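Local coordinates for protein starch synthase I (Hordeum vulgare, PDB 4HLN) that belongs to the plant glycosyltransferases of GT-B fold, in which two Rossmann-like domains face each other across a deep cleft, at residues T124-G132 with Y260-N269; L532-V540 with L600-H609. One frame throughout, in Å; residues are numbered along the deposited sequence.

The two contacts lie in different Rossmann-like halves of the GT-B fold, share no secondary-structure element and do not touch: their centres are about 32 Å apart and their nearest atoms about 16 Å. Contact 1 joins neighbouring parallel strands inside the large sheet of the N-terminal domain, and contact 2 packs two helix ends together in the C-terminal domain. Both are largely buried, though each has a more exposed margin. Contact 1 is held by a ladder of backbone hydrogen bonds with apolar side chains on both faces. Contact 2 has no hydrogen bond between its segments and relies on glycine-assisted close packing, methionine side chains and a histidine ring.

Contact 1 of 2, residues T124-G132 with Y260-N269; sequences TRSIVFVTG and YGQSCMFVVN
Phe129 and Val267 lie side by side on adjacent parallel strands, 126-130 and 264-269, in the central sheet of the N-terminal Rossmann-like domain of the GT-B fold. Val267 CB sits over a face of the phenyl ring, 4.1 Å from the centroid of Phe129, a CH-pi contact. Of the two methyls of Val267, CG1 lies 3.7 Å from Phe129 CE1, and CG2 comes to 4.0 Å from Ile127 CG2. On the opposite face of the sheet, Phe266 CD1 approaches Val128 CB at 4.0 Å, while Val130 CG2 meets the edge of the same ring. With chi1 at -176°, Val128 sends CG1 along this ring and CG2 back to Cys264 CB and Tyr260 CD2.

These side chains hang on a regular backbone ladder. Met265 N donates to Ser126 O, Val128 N to Met265 O at 2.7 Å, Val267 N to Val128 O, and Val130 N to Val267 O. CA-H...O contacts lie beside these bonds, as from Phe266 CA to Val128 O at 3.3 Å.

Strand 160-166 pairs with the other edge of 126-130, and strand 294-299 flanks 264-269. The C-terminal helix 611-627 covers the Met265 and Val267 face through Phe622. Tyr260 is tethered by its hydroxyl to Asp209, and one water bridges its carbonyl to Ser126 OG.

At the C-terminal end of the strands, where Asn269 ND2 also reaches the edge of the Phe129 ring, Val130 O is gripped twice: Asn269 N approaches nearly head-on at 3.0 Å, and Asn269 ND2 donates from above the carbonyl plane at 3.2 Å, with Val130 O lying close to the plane of the Asn269 amide.

Contact 2 of 2, residues L532-V540 with L600-H609; sequences LYAMQYGTV and LMKRGMTKDH
Met535 and Gly604 bring helices 529-536 and 594-606 together in the C-terminal Rossmann-like domain. The short segments 532-536 and 600-606 cross at -114°, their axes 7.8 Å apart at closest approach. Two glycines make the backbone packing close. Gly604 lies against Met535, and Gly538, the C-prime residue of a Schellman motif ending its helix, receives two methionines: Met605 CG is 3.4 Å from Gly538 N, and Met601 CG the same distance from Gly538 O.

Among apolar contacts, Val540 CG2 at the start of strand 540-544 touches Leu600 CB and Met601 CG at 4.1 Å each. Leu600 also packs on Phe556 and Trp569 of the glycan pocket, and its side chain is about 7 Å from a bound alpha-D-glucopyranose.

A third group of contacts surrounds the His609 ring. Met535 CE comes to its edge, 3.6 Å from His609 CE1, the methionine chain turning at chi3 (74°) to put it there. Gln536 OE1 also lies in the ring plane, 3.5 Å from His609 CD2, with amide and ring nearly perpendicular; Gln536 NE2 is bound by Trp401 O. Leu532 O lies over one ring face, and the backbone of Lys607 over the other.

No hydrogen bond joins the segments. The ring's own hydrogen bond is internal to 600-609: His609 NE2 donates to Gly604 O at 3.0 Å, nearly in the ring plane. This bond helps fix the rotation of the imidazole and ties the chain after helix 594-606 back to it, which suggests that the polar ring meets helix 529-536 chiefly by packing.

Contact 1 of 2, residues T124-G132 with Y260-N269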
loop_
_atom_site.group_PDB
_atom_site.type_symbol
_atom_site.label_atom_id
_atom_site.label_comp_id
_atom_site.label_asym_id
_atom_site.label_seq_id
_atom_site.Cartn_x
_atom_site.Cartn_y
_atom_site.Cartn_z
ATOM N N THR A 124 -14.566 14.809 -13.173
ATOM C CA THR A 124 -14.162 15.148 -11.823
ATOM C C THR A 124 -15.253 14.686 -10.855
ATOM O O THR A 124 -16.433 14.690 -11.192
ATOM C CB THR A 124 -13.960 16.657 -11.683
ATOM O OG1 THR A 124 -15.211 17.314 -11.896
ATOM C CG2 THR A 124 -12.952 17.157 -12.707
ATOM N N ARG A 125 -14.857 14.286 -9.655
ATOM C CA ARG A 125 -15.806 13.759 -8.685
ATOM C C ARG A 125 -15.605 14.358 -7.303
ATOM O O ARG A 125 -14.643 15.110 -7.057
ATOM C CB ARG A 125 -15.684 12.236 -8.585
ATOM C CG ARG A 125 -15.891 11.531 -9.890
ATOM C CD ARG A 125 -16.990 10.538 -9.738
ATOM N NE ARG A 125 -17.472 10.021 -11.011
ATOM C CZ ARG A 125 -18.758 9.980 -11.347
ATOM N NH1 ARG A 125 -19.124 9.482 -12.520
ATOM N NH2 ARG A 125 -19.681 10.434 -10.500
ATOM N N SER A 126 -16.532 14.016 -6.413
ATOM C CA SER A 126 -16.407 14.356 -5.010
ATOM C C SER A 126 -15.989 13.093 -4.281
ATOM O O SER A 126 -16.690 12.084 -4.309
ATOM C CB SER A 126 -17.716 14.909 -4.456
ATOM O OG SER A 126 -17.966 16.202 -4.992
ATOM N N ILE A 127 -14.829 13.152 -3.645
ATOM C CA ILE A 127 -14.214 11.967 -3.074
ATOM C C ILE A 127 -13.926 12.172 -1.608
ATOM O O ILE A 127 -13.293 13.157 -1.228
ATOM C CB ILE A 127 -12.919 11.628 -3.798
ATOM C CG1 ILE A 127 -13.186 11.511 -5.293
ATOM C CG2 ILE A 127 -12.371 10.325 -3.297
ATOM C CD1 ILE A 127 -11.939 11.369 -6.106
ATOM N N VAL A 128 -14.399 11.241 -0.786
ATOM C CA VAL A 128 -14.236 11.360 0.651
ATOM C C VAL A 128 -13.394 10.206 1.174
ATOM O O VAL A 128 -13.860 9.069 1.255
ATOM C CB VAL A 128 -15.600 11.381 1.381
ATOM C CG1 VAL A 128 -15.402 11.609 2.860
ATOM C CG2 VAL A 128 -16.538 12.456 0.792
ATOM N N PHE A 129 -12.140 10.495 1.505
ATOM C CA PHE A 129 -11.287 9.504 2.162
ATOM C C PHE A 129 -11.621 9.416 3.630
ATOM O O PHE A 129 -11.736 10.434 4.296
ATOM C CB PHE A 129 -9.809 9.856 2.003
ATOM C CG PHE A 129 -9.291 9.631 0.624
ATOM C CD1 PHE A 129 -8.636 8.454 0.299
ATOM C CD2 PHE A 129 -9.503 10.581 -0.371
ATOM C CE1 PHE A 129 -8.177 8.243 -0.992
ATOM C CE2 PHE A 129 -9.047 10.380 -1.662
ATOM C CZ PHE A 129 -8.379 9.208 -1.974
ATOM N N VAL A 130 -11.781 8.198 4.136
ATOM C CA VAL A 130 -11.938 7.995 5.574
ATOM C C VAL A 130 -10.805 7.105 6.096
ATOM O O VAL A 130 -10.502 6.049 5.527
ATOM C CB VAL A 130 -13.325 7.422 5.920
ATOM C CG1 VAL A 130 -13.557 7.429 7.443
ATOM C CG2 VAL A 130 -14.417 8.223 5.199
ATOM N N THR A 131 -10.167 7.534 7.176
ATOM C CA THR A 131 -8.948 6.868 7.614
ATOM C C THR A 131 -8.664 7.082 9.091
ATOM O O THR A 131 -9.091 8.071 9.679
ATOM C CB THR A 131 -7.731 7.343 6.785
ATOM O OG1 THR A 131 -6.548 6.636 7.189
ATOM C CG2 THR A 131 -7.520 8.830 6.954
ATOM N N GLY A 132 -7.951 6.133 9.687
ATOM C CA GLY A 132 -7.569 6.223 11.083
ATOM C C GLY A 132 -6.174 6.783 11.227
ATOM O O GLY A 132 -5.748 7.106 12.325
ATOM N N TYR A 260 -20.599 18.862 0.399
ATOM C CA TYR A 260 -20.122 17.902 -0.596
ATOM C C TYR A 260 -21.288 17.151 -1.209
ATOM O O TYR A 260 -21.237 16.752 -2.375
ATOM C CB TYR A 260 -19.154 16.896 0.038
ATOM C CG TYR A 260 -17.685 17.229 -0.140
ATOM C CD1 TYR A 260 -17.153 18.420 0.351
ATOM C CD2 TYR A 260 -16.822 16.340 -0.774
ATOM C CE1 TYR A 260 -15.804 18.714 0.210
ATOM C CE2 TYR A 260 -15.467 16.633 -0.932
ATOM C CZ TYR A 260 -14.968 17.818 -0.433
ATOM O OH TYR A 260 -13.636 18.117 -0.581
ATOM N N GLY A 261 -22.331 16.940 -0.406
ATOM C CA GLY A 261 -23.523 16.266 -0.871
ATOM C C GLY A 261 -23.517 14.746 -0.961
ATOM O O GLY A 261 -22.728 14.063 -0.295
ATOM N N GLN A 262 -24.406 14.214 -1.801
ATOM C CA GLN A 262 -24.719 12.790 -1.773
ATOM C C GLN A 262 -24.331 11.986 -3.006
ATOM O O GLN A 262 -24.880 10.909 -3.233
ATOM C CB GLN A 262 -26.205 12.599 -1.509
ATOM C CG GLN A 262 -26.700 13.429 -0.382
ATOM C CD GLN A 262 -28.120 13.098 -0.016
ATOM O OE1 GLN A 262 -28.662 12.049 -0.407
ATOM N NE2 GLN A 262 -28.742 13.990 0.748
ATOM N N SER A 263 -23.396 12.497 -3.797
ATOM C CA SER A 263 -22.885 11.748 -4.943
ATOM C C SER A 263 -21.400 11.521 -4.766
ATOM O O SER A 263 -20.586 11.806 -5.654
ATOM C CB SER A 263 -23.152 12.490 -6.245
ATOM O OG SER A 263 -24.544 12.610 -6.465
ATOM N N CYS A 264 -21.050 11.006 -3.600
ATOM C CA CYS A 264 -19.651 10.880 -3.244
ATOM C C CYS A 264 -19.087 9.496 -3.454
ATOM O O CYS A 264 -19.798 8.489 -3.388
ATOM C CB CYS A 264 -19.454 11.304 -1.800
ATOM S SG CYS A 264 -19.815 13.046 -1.630
ATOM N N MET A 265 -17.798 9.458 -3.738
ATOM C CA MET A 265 -17.076 8.214 -3.622
ATOM C C MET A 265 -16.387 8.232 -2.258
ATOM O O MET A 265 -15.521 9.076 -1.995
ATOM C CB MET A 265 -16.078 8.020 -4.774
ATOM C CG MET A 265 -15.233 6.719 -4.639
ATOM S SD MET A 265 -16.144 5.141 -4.502
ATOM C CE MET A 265 -16.820 5.016 -6.157
ATOM N N PHE A 266 -16.829 7.343 -1.371
ATOM C CA PHE A 266 -16.145 7.153 -0.102
ATOM C C PHE A 266 -15.041 6.134 -0.291
ATOM O O PHE A 266 -15.304 5.019 -0.716
ATOM C CB PHE A 266 -17.098 6.638 0.956
ATOM C CG PHE A 266 -18.118 7.629 1.381
ATOM C CD1 PHE A 266 -17.942 8.362 2.537
ATOM C CD2 PHE A 266 -19.266 7.825 0.634
ATOM C CE1 PHE A 266 -18.897 9.284 2.943
ATOM C CE2 PHE A 266 -20.221 8.733 1.032
ATOM C CZ PHE A 266 -20.038 9.466 2.190
ATOM N N VAL A 267 -13.811 6.533 0.008
ATOM C CA VAL A 267 -12.680 5.612 0.026
ATOM C C VAL A 267 -12.314 5.312 1.474
ATOM O O VAL A 267 -11.679 6.121 2.153
ATOM C CB VAL A 267 -11.459 6.206 -0.661
ATOM C CG1 VAL A 267 -10.317 5.224 -0.618
ATOM C CG2 VAL A 267 -11.792 6.546 -2.075
ATOM N N VAL A 268 -12.730 4.150 1.954
ATOM C CA VAL A 268 -12.493 3.806 3.345
ATOM C C VAL A 268 -11.282 2.883 3.555
ATOM O O VAL A 268 -11.139 1.849 2.921
ATOM C CB VAL A 268 -13.766 3.271 3.963
ATOM C CG1 VAL A 268 -14.908 4.181 3.529
ATOM C CG2 VAL A 268 -14.022 1.861 3.499
ATOM N N ASN A 269 -10.392 3.302 4.441
ATOM C CA ASN A 269 -9.116 2.628 4.602
ATOM C C ASN A 269 -9.110 1.724 5.799
ATOM O O ASN A 269 -9.245 2.189 6.940
ATOM C CB ASN A 269 -7.986 3.643 4.709
ATOM C CG ASN A 269 -7.740 4.345 3.398
ATOM O OD1 ASN A 269 -6.801 4.022 2.676
ATOM N ND2 ASN A 269 -8.607 5.290 3.063
HETATM O O HOH W 1 -19.248 18.304 -3.768
HETATM O O HOH W 2 -7.508 3.415 8.751
#

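Contact 2 of 2, residues L532-V540 with L600-H609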
loop_
_atom_site.group_PDB
_atom_site.type_symbol
_atom_site.label_atom_id
_atom_site.label_comp_id
_atom_site.label_asym_id
_atom_site.label_seq_id
_atom_site.Cartn_x
_atom_site.Cartn_y
_atom_site.Cartn_z
ATOM N N LEU A 532 9.210 0.141 -8.408
ATOM C CA LEU A 532 9.023 1.301 -9.258
ATOM C C LEU A 532 10.346 2.023 -9.484
ATOM O O LEU A 532 10.685 2.373 -10.623
ATOM C CB LEU A 532 7.978 2.236 -8.643
ATOM C CG LEU A 532 6.735 1.518 -8.098
ATOM C CD1 LEU A 532 5.623 2.504 -7.783
ATOM C CD2 LEU A 532 6.237 0.481 -9.100
ATOM N N TYR A 533 11.095 2.236 -8.402
ATOM C CA TYR A 533 12.417 2.840 -8.510
ATOM C C TYR A 533 13.311 2.008 -9.424
ATOM O O TYR A 533 13.974 2.536 -10.326
ATOM C CB TYR A 533 13.065 2.950 -7.140
ATOM C CG TYR A 533 12.301 3.783 -6.143
ATOM C CD1 TYR A 533 11.625 4.929 -6.529
ATOM C CD2 TYR A 533 12.262 3.420 -4.804
ATOM C CE1 TYR A 533 10.930 5.692 -5.603
ATOM C CE2 TYR A 533 11.580 4.172 -3.874
ATOM C CZ TYR A 533 10.913 5.303 -4.278
ATOM O OH TYR A 533 10.240 6.045 -3.344
ATOM N N ALA A 534 13.326 0.699 -9.188
ATOM C CA ALA A 534 14.122 -0.198 -10.014
ATOM C C ALA A 534 13.767 0.012 -11.477
ATOM O O ALA A 534 14.624 0.334 -12.295
ATOM C CB ALA A 534 13.893 -1.645 -9.607
ATOM N N MET A 535 12.486 -0.158 -11.787
ATOM C CA MET A 535 11.989 -0.023 -13.148
ATOM C C MET A 535 12.303 1.359 -13.708
ATOM O O MET A 535 12.770 1.494 -14.835
ATOM C CB MET A 535 10.489 -0.310 -13.186
ATOM C CG MET A 535 10.145 -1.814 -13.259
ATOM S SD MET A 535 8.404 -2.208 -12.972
ATOM C CE MET A 535 7.647 -1.670 -14.501
ATOM N N GLN A 536 12.064 2.383 -12.902
ATOM C CA GLN A 536 12.339 3.754 -13.300
ATOM C C GLN A 536 13.800 3.921 -13.688
ATOM O O GLN A 536 14.148 4.811 -14.464
ATOM C CB GLN A 536 11.984 4.704 -12.147
ATOM C CG GLN A 536 12.318 6.168 -12.378
ATOM C CD GLN A 536 11.421 6.829 -13.428
ATOM O OE1 GLN A 536 10.594 6.171 -14.089
ATOM N NE2 GLN A 536 11.583 8.140 -13.583
ATOM N N TYR A 537 14.651 3.052 -13.151
ATOM C CA TYR A 537 16.092 3.182 -13.326
ATOM C C TYR A 537 16.714 2.117 -14.224
ATOM O O TYR A 537 17.940 2.018 -14.308
ATOM C CB TYR A 537 16.777 3.146 -11.962
ATOM C CG TYR A 537 16.824 4.487 -11.310
ATOM C CD1 TYR A 537 15.659 5.136 -10.966
ATOM C CD2 TYR A 537 18.033 5.117 -11.044
ATOM C CE1 TYR A 537 15.685 6.376 -10.374
ATOM C CE2 TYR A 537 18.069 6.364 -10.449
ATOM C CZ TYR A 537 16.882 6.987 -10.124
ATOM O OH TYR A 537 16.866 8.225 -9.531
ATOM N N GLY A 538 15.884 1.312 -14.878
ATOM C CA GLY A 538 16.398 0.244 -15.719
ATOM C C GLY A 538 17.065 -0.856 -14.914
ATOM O O GLY A 538 17.899 -1.608 -15.415
ATOM N N THR A 539 16.702 -0.942 -13.642
ATOM C CA THR A 539 17.171 -2.030 -12.814
ATOM C C THR A 539 16.051 -3.043 -12.718
ATOM O O THR A 539 14.946 -2.723 -12.283
ATOM C CB THR A 539 17.581 -1.535 -11.431
ATOM O OG1 THR A 539 18.581 -0.522 -11.585
ATOM C CG2 THR A 539 18.131 -2.685 -10.578
ATOM N N VAL A 540 16.335 -4.261 -13.157
ATOM C CA VAL A 540 15.308 -5.278 -13.268
ATOM C C VAL A 540 14.981 -5.853 -11.906
ATOM O O VAL A 540 15.853 -6.343 -11.196
ATOM C CB VAL A 540 15.703 -6.394 -14.243
ATOM C CG1 VAL A 540 14.678 -7.498 -14.205
ATOM C CG2 VAL A 540 15.808 -5.847 -15.646
ATOM N N LEU A 600 13.874 -5.669 -21.285
ATOM C CA LEU A 600 13.275 -5.672 -19.957
ATOM C C LEU A 600 13.482 -4.325 -19.270
ATOM O O LEU A 600 12.586 -3.811 -18.588
ATOM C CB LEU A 600 13.863 -6.795 -19.113
ATOM C CG LEU A 600 13.139 -8.129 -19.269
ATOM C CD1 LEU A 600 14.035 -9.274 -18.846
ATOM C CD2 LEU A 600 11.823 -8.137 -18.481
ATOM N N MET A 601 14.669 -3.758 -19.462
ATOM C CA MET A 601 15.004 -2.466 -18.878
ATOM C C MET A 601 14.178 -1.352 -19.494
ATOM O O MET A 601 13.464 -0.630 -18.794
ATOM C CB MET A 601 16.486 -2.167 -19.067
ATOM C CG MET A 601 17.401 -3.164 -18.378
ATOM S SD MET A 601 19.106 -3.141 -19.017
ATOM C CE MET A 601 19.676 -1.487 -18.611
ATOM N N LYS A 602 14.277 -1.218 -20.812
ATOM C CA LYS A 602 13.579 -0.154 -21.520
ATOM C C LYS A 602 12.072 -0.169 -21.234
ATOM O O LYS A 602 11.436 0.891 -21.118
ATOM C CB LYS A 602 13.890 -0.214 -23.020
ATOM C CG LYS A 602 15.357 0.135 -23.336
ATOM C CD LYS A 602 15.625 0.345 -24.824
ATOM C CE LYS A 602 17.018 0.914 -25.067
ATOM N NZ LYS A 602 17.217 1.344 -26.483
ATOM N N ARG A 603 11.508 -1.366 -21.092
ATOM C CA ARG A 603 10.100 -1.482 -20.759
ATOM C C ARG A 603 9.827 -0.893 -19.377
ATOM O O ARG A 603 8.856 -0.152 -19.192
ATOM C CB ARG A 603 9.628 -2.933 -20.854
ATOM C CG ARG A 603 8.575 -3.147 -21.940
ATOM C CD ARG A 603 8.990 -4.204 -22.940
ATOM N NE ARG A 603 9.187 -5.501 -22.306
ATOM C CZ ARG A 603 10.131 -6.366 -22.666
ATOM N NH1 ARG A 603 10.253 -7.531 -22.032
ATOM N NH2 ARG A 603 10.958 -6.062 -23.661
ATOM N N GLY A 604 10.699 -1.200 -18.417
ATOM C CA GLY A 604 10.562 -0.664 -17.074
ATOM C C GLY A 604 10.631 0.850 -17.048
ATOM O O GLY A 604 9.818 1.525 -16.404
ATOM N N MET A 605 11.605 1.390 -17.771
ATOM C CA MET A 605 11.874 2.818 -17.735
ATOM C C MET A 605 10.813 3.648 -18.445
ATOM O O MET A 605 10.552 4.794 -18.064
ATOM C CB MET A 605 13.244 3.093 -18.332
ATOM C CG MET A 605 14.311 2.174 -17.762
ATOM S SD MET A 605 15.904 2.371 -18.571
ATOM C CE MET A 605 16.238 4.069 -18.145
ATOM N N THR A 606 10.201 3.074 -19.476
ATOM C CA THR A 606 9.179 3.804 -20.214
ATOM C C THR A 606 7.818 3.790 -19.514
ATOM O O THR A 606 6.999 4.654 -19.792
ATOM C CB THR A 606 9.047 3.334 -21.679
ATOM O OG1 THR A 606 8.991 1.908 -21.717
ATOM C CG2 THR A 606 10.236 3.803 -22.506
ATOM N N LYS A 607 7.592 2.833 -18.604
ATOM C CA LYS A 607 6.364 2.795 -17.791
ATOM C C LYS A 607 6.156 4.084 -16.994
ATOM O O LYS A 607 7.119 4.718 -16.552
ATOM C CB LYS A 607 6.343 1.596 -16.829
ATOM C CG LYS A 607 5.785 0.294 -17.417
ATOM C CD LYS A 607 4.707 -0.364 -16.514
ATOM C CE LYS A 607 3.480 0.563 -16.275
ATOM N NZ LYS A 607 2.720 1.012 -17.503
ATOM N N ASP A 608 4.892 4.468 -16.819
ATOM C CA ASP A 608 4.550 5.638 -16.017
ATOM C C ASP A 608 4.352 5.204 -14.568
ATOM O O ASP A 608 3.462 4.408 -14.270
ATOM C CB ASP A 608 3.282 6.312 -16.550
ATOM C CG ASP A 608 2.965 7.630 -15.838
ATOM O OD1 ASP A 608 2.112 8.392 -16.336
ATOM O OD2 ASP A 608 3.562 7.911 -14.779
ATOM N N HIS A 609 5.192 5.722 -13.678
ATOM C CA HIS A 609 5.142 5.349 -12.273
ATOM C C HIS A 609 4.743 6.542 -11.419
ATOM O O HIS A 609 5.004 6.573 -10.214
ATOM C CB HIS A 609 6.509 4.849 -11.795
ATOM C CG HIS A 609 7.087 3.750 -12.630
ATOM N ND1 HIS A 609 6.537 2.485 -12.683
ATOM C CD2 HIS A 609 8.184 3.724 -13.429
ATOM C CE1 HIS A 609 7.263 1.732 -13.492
ATOM N NE2 HIS A 609 8.267 2.460 -13.958
#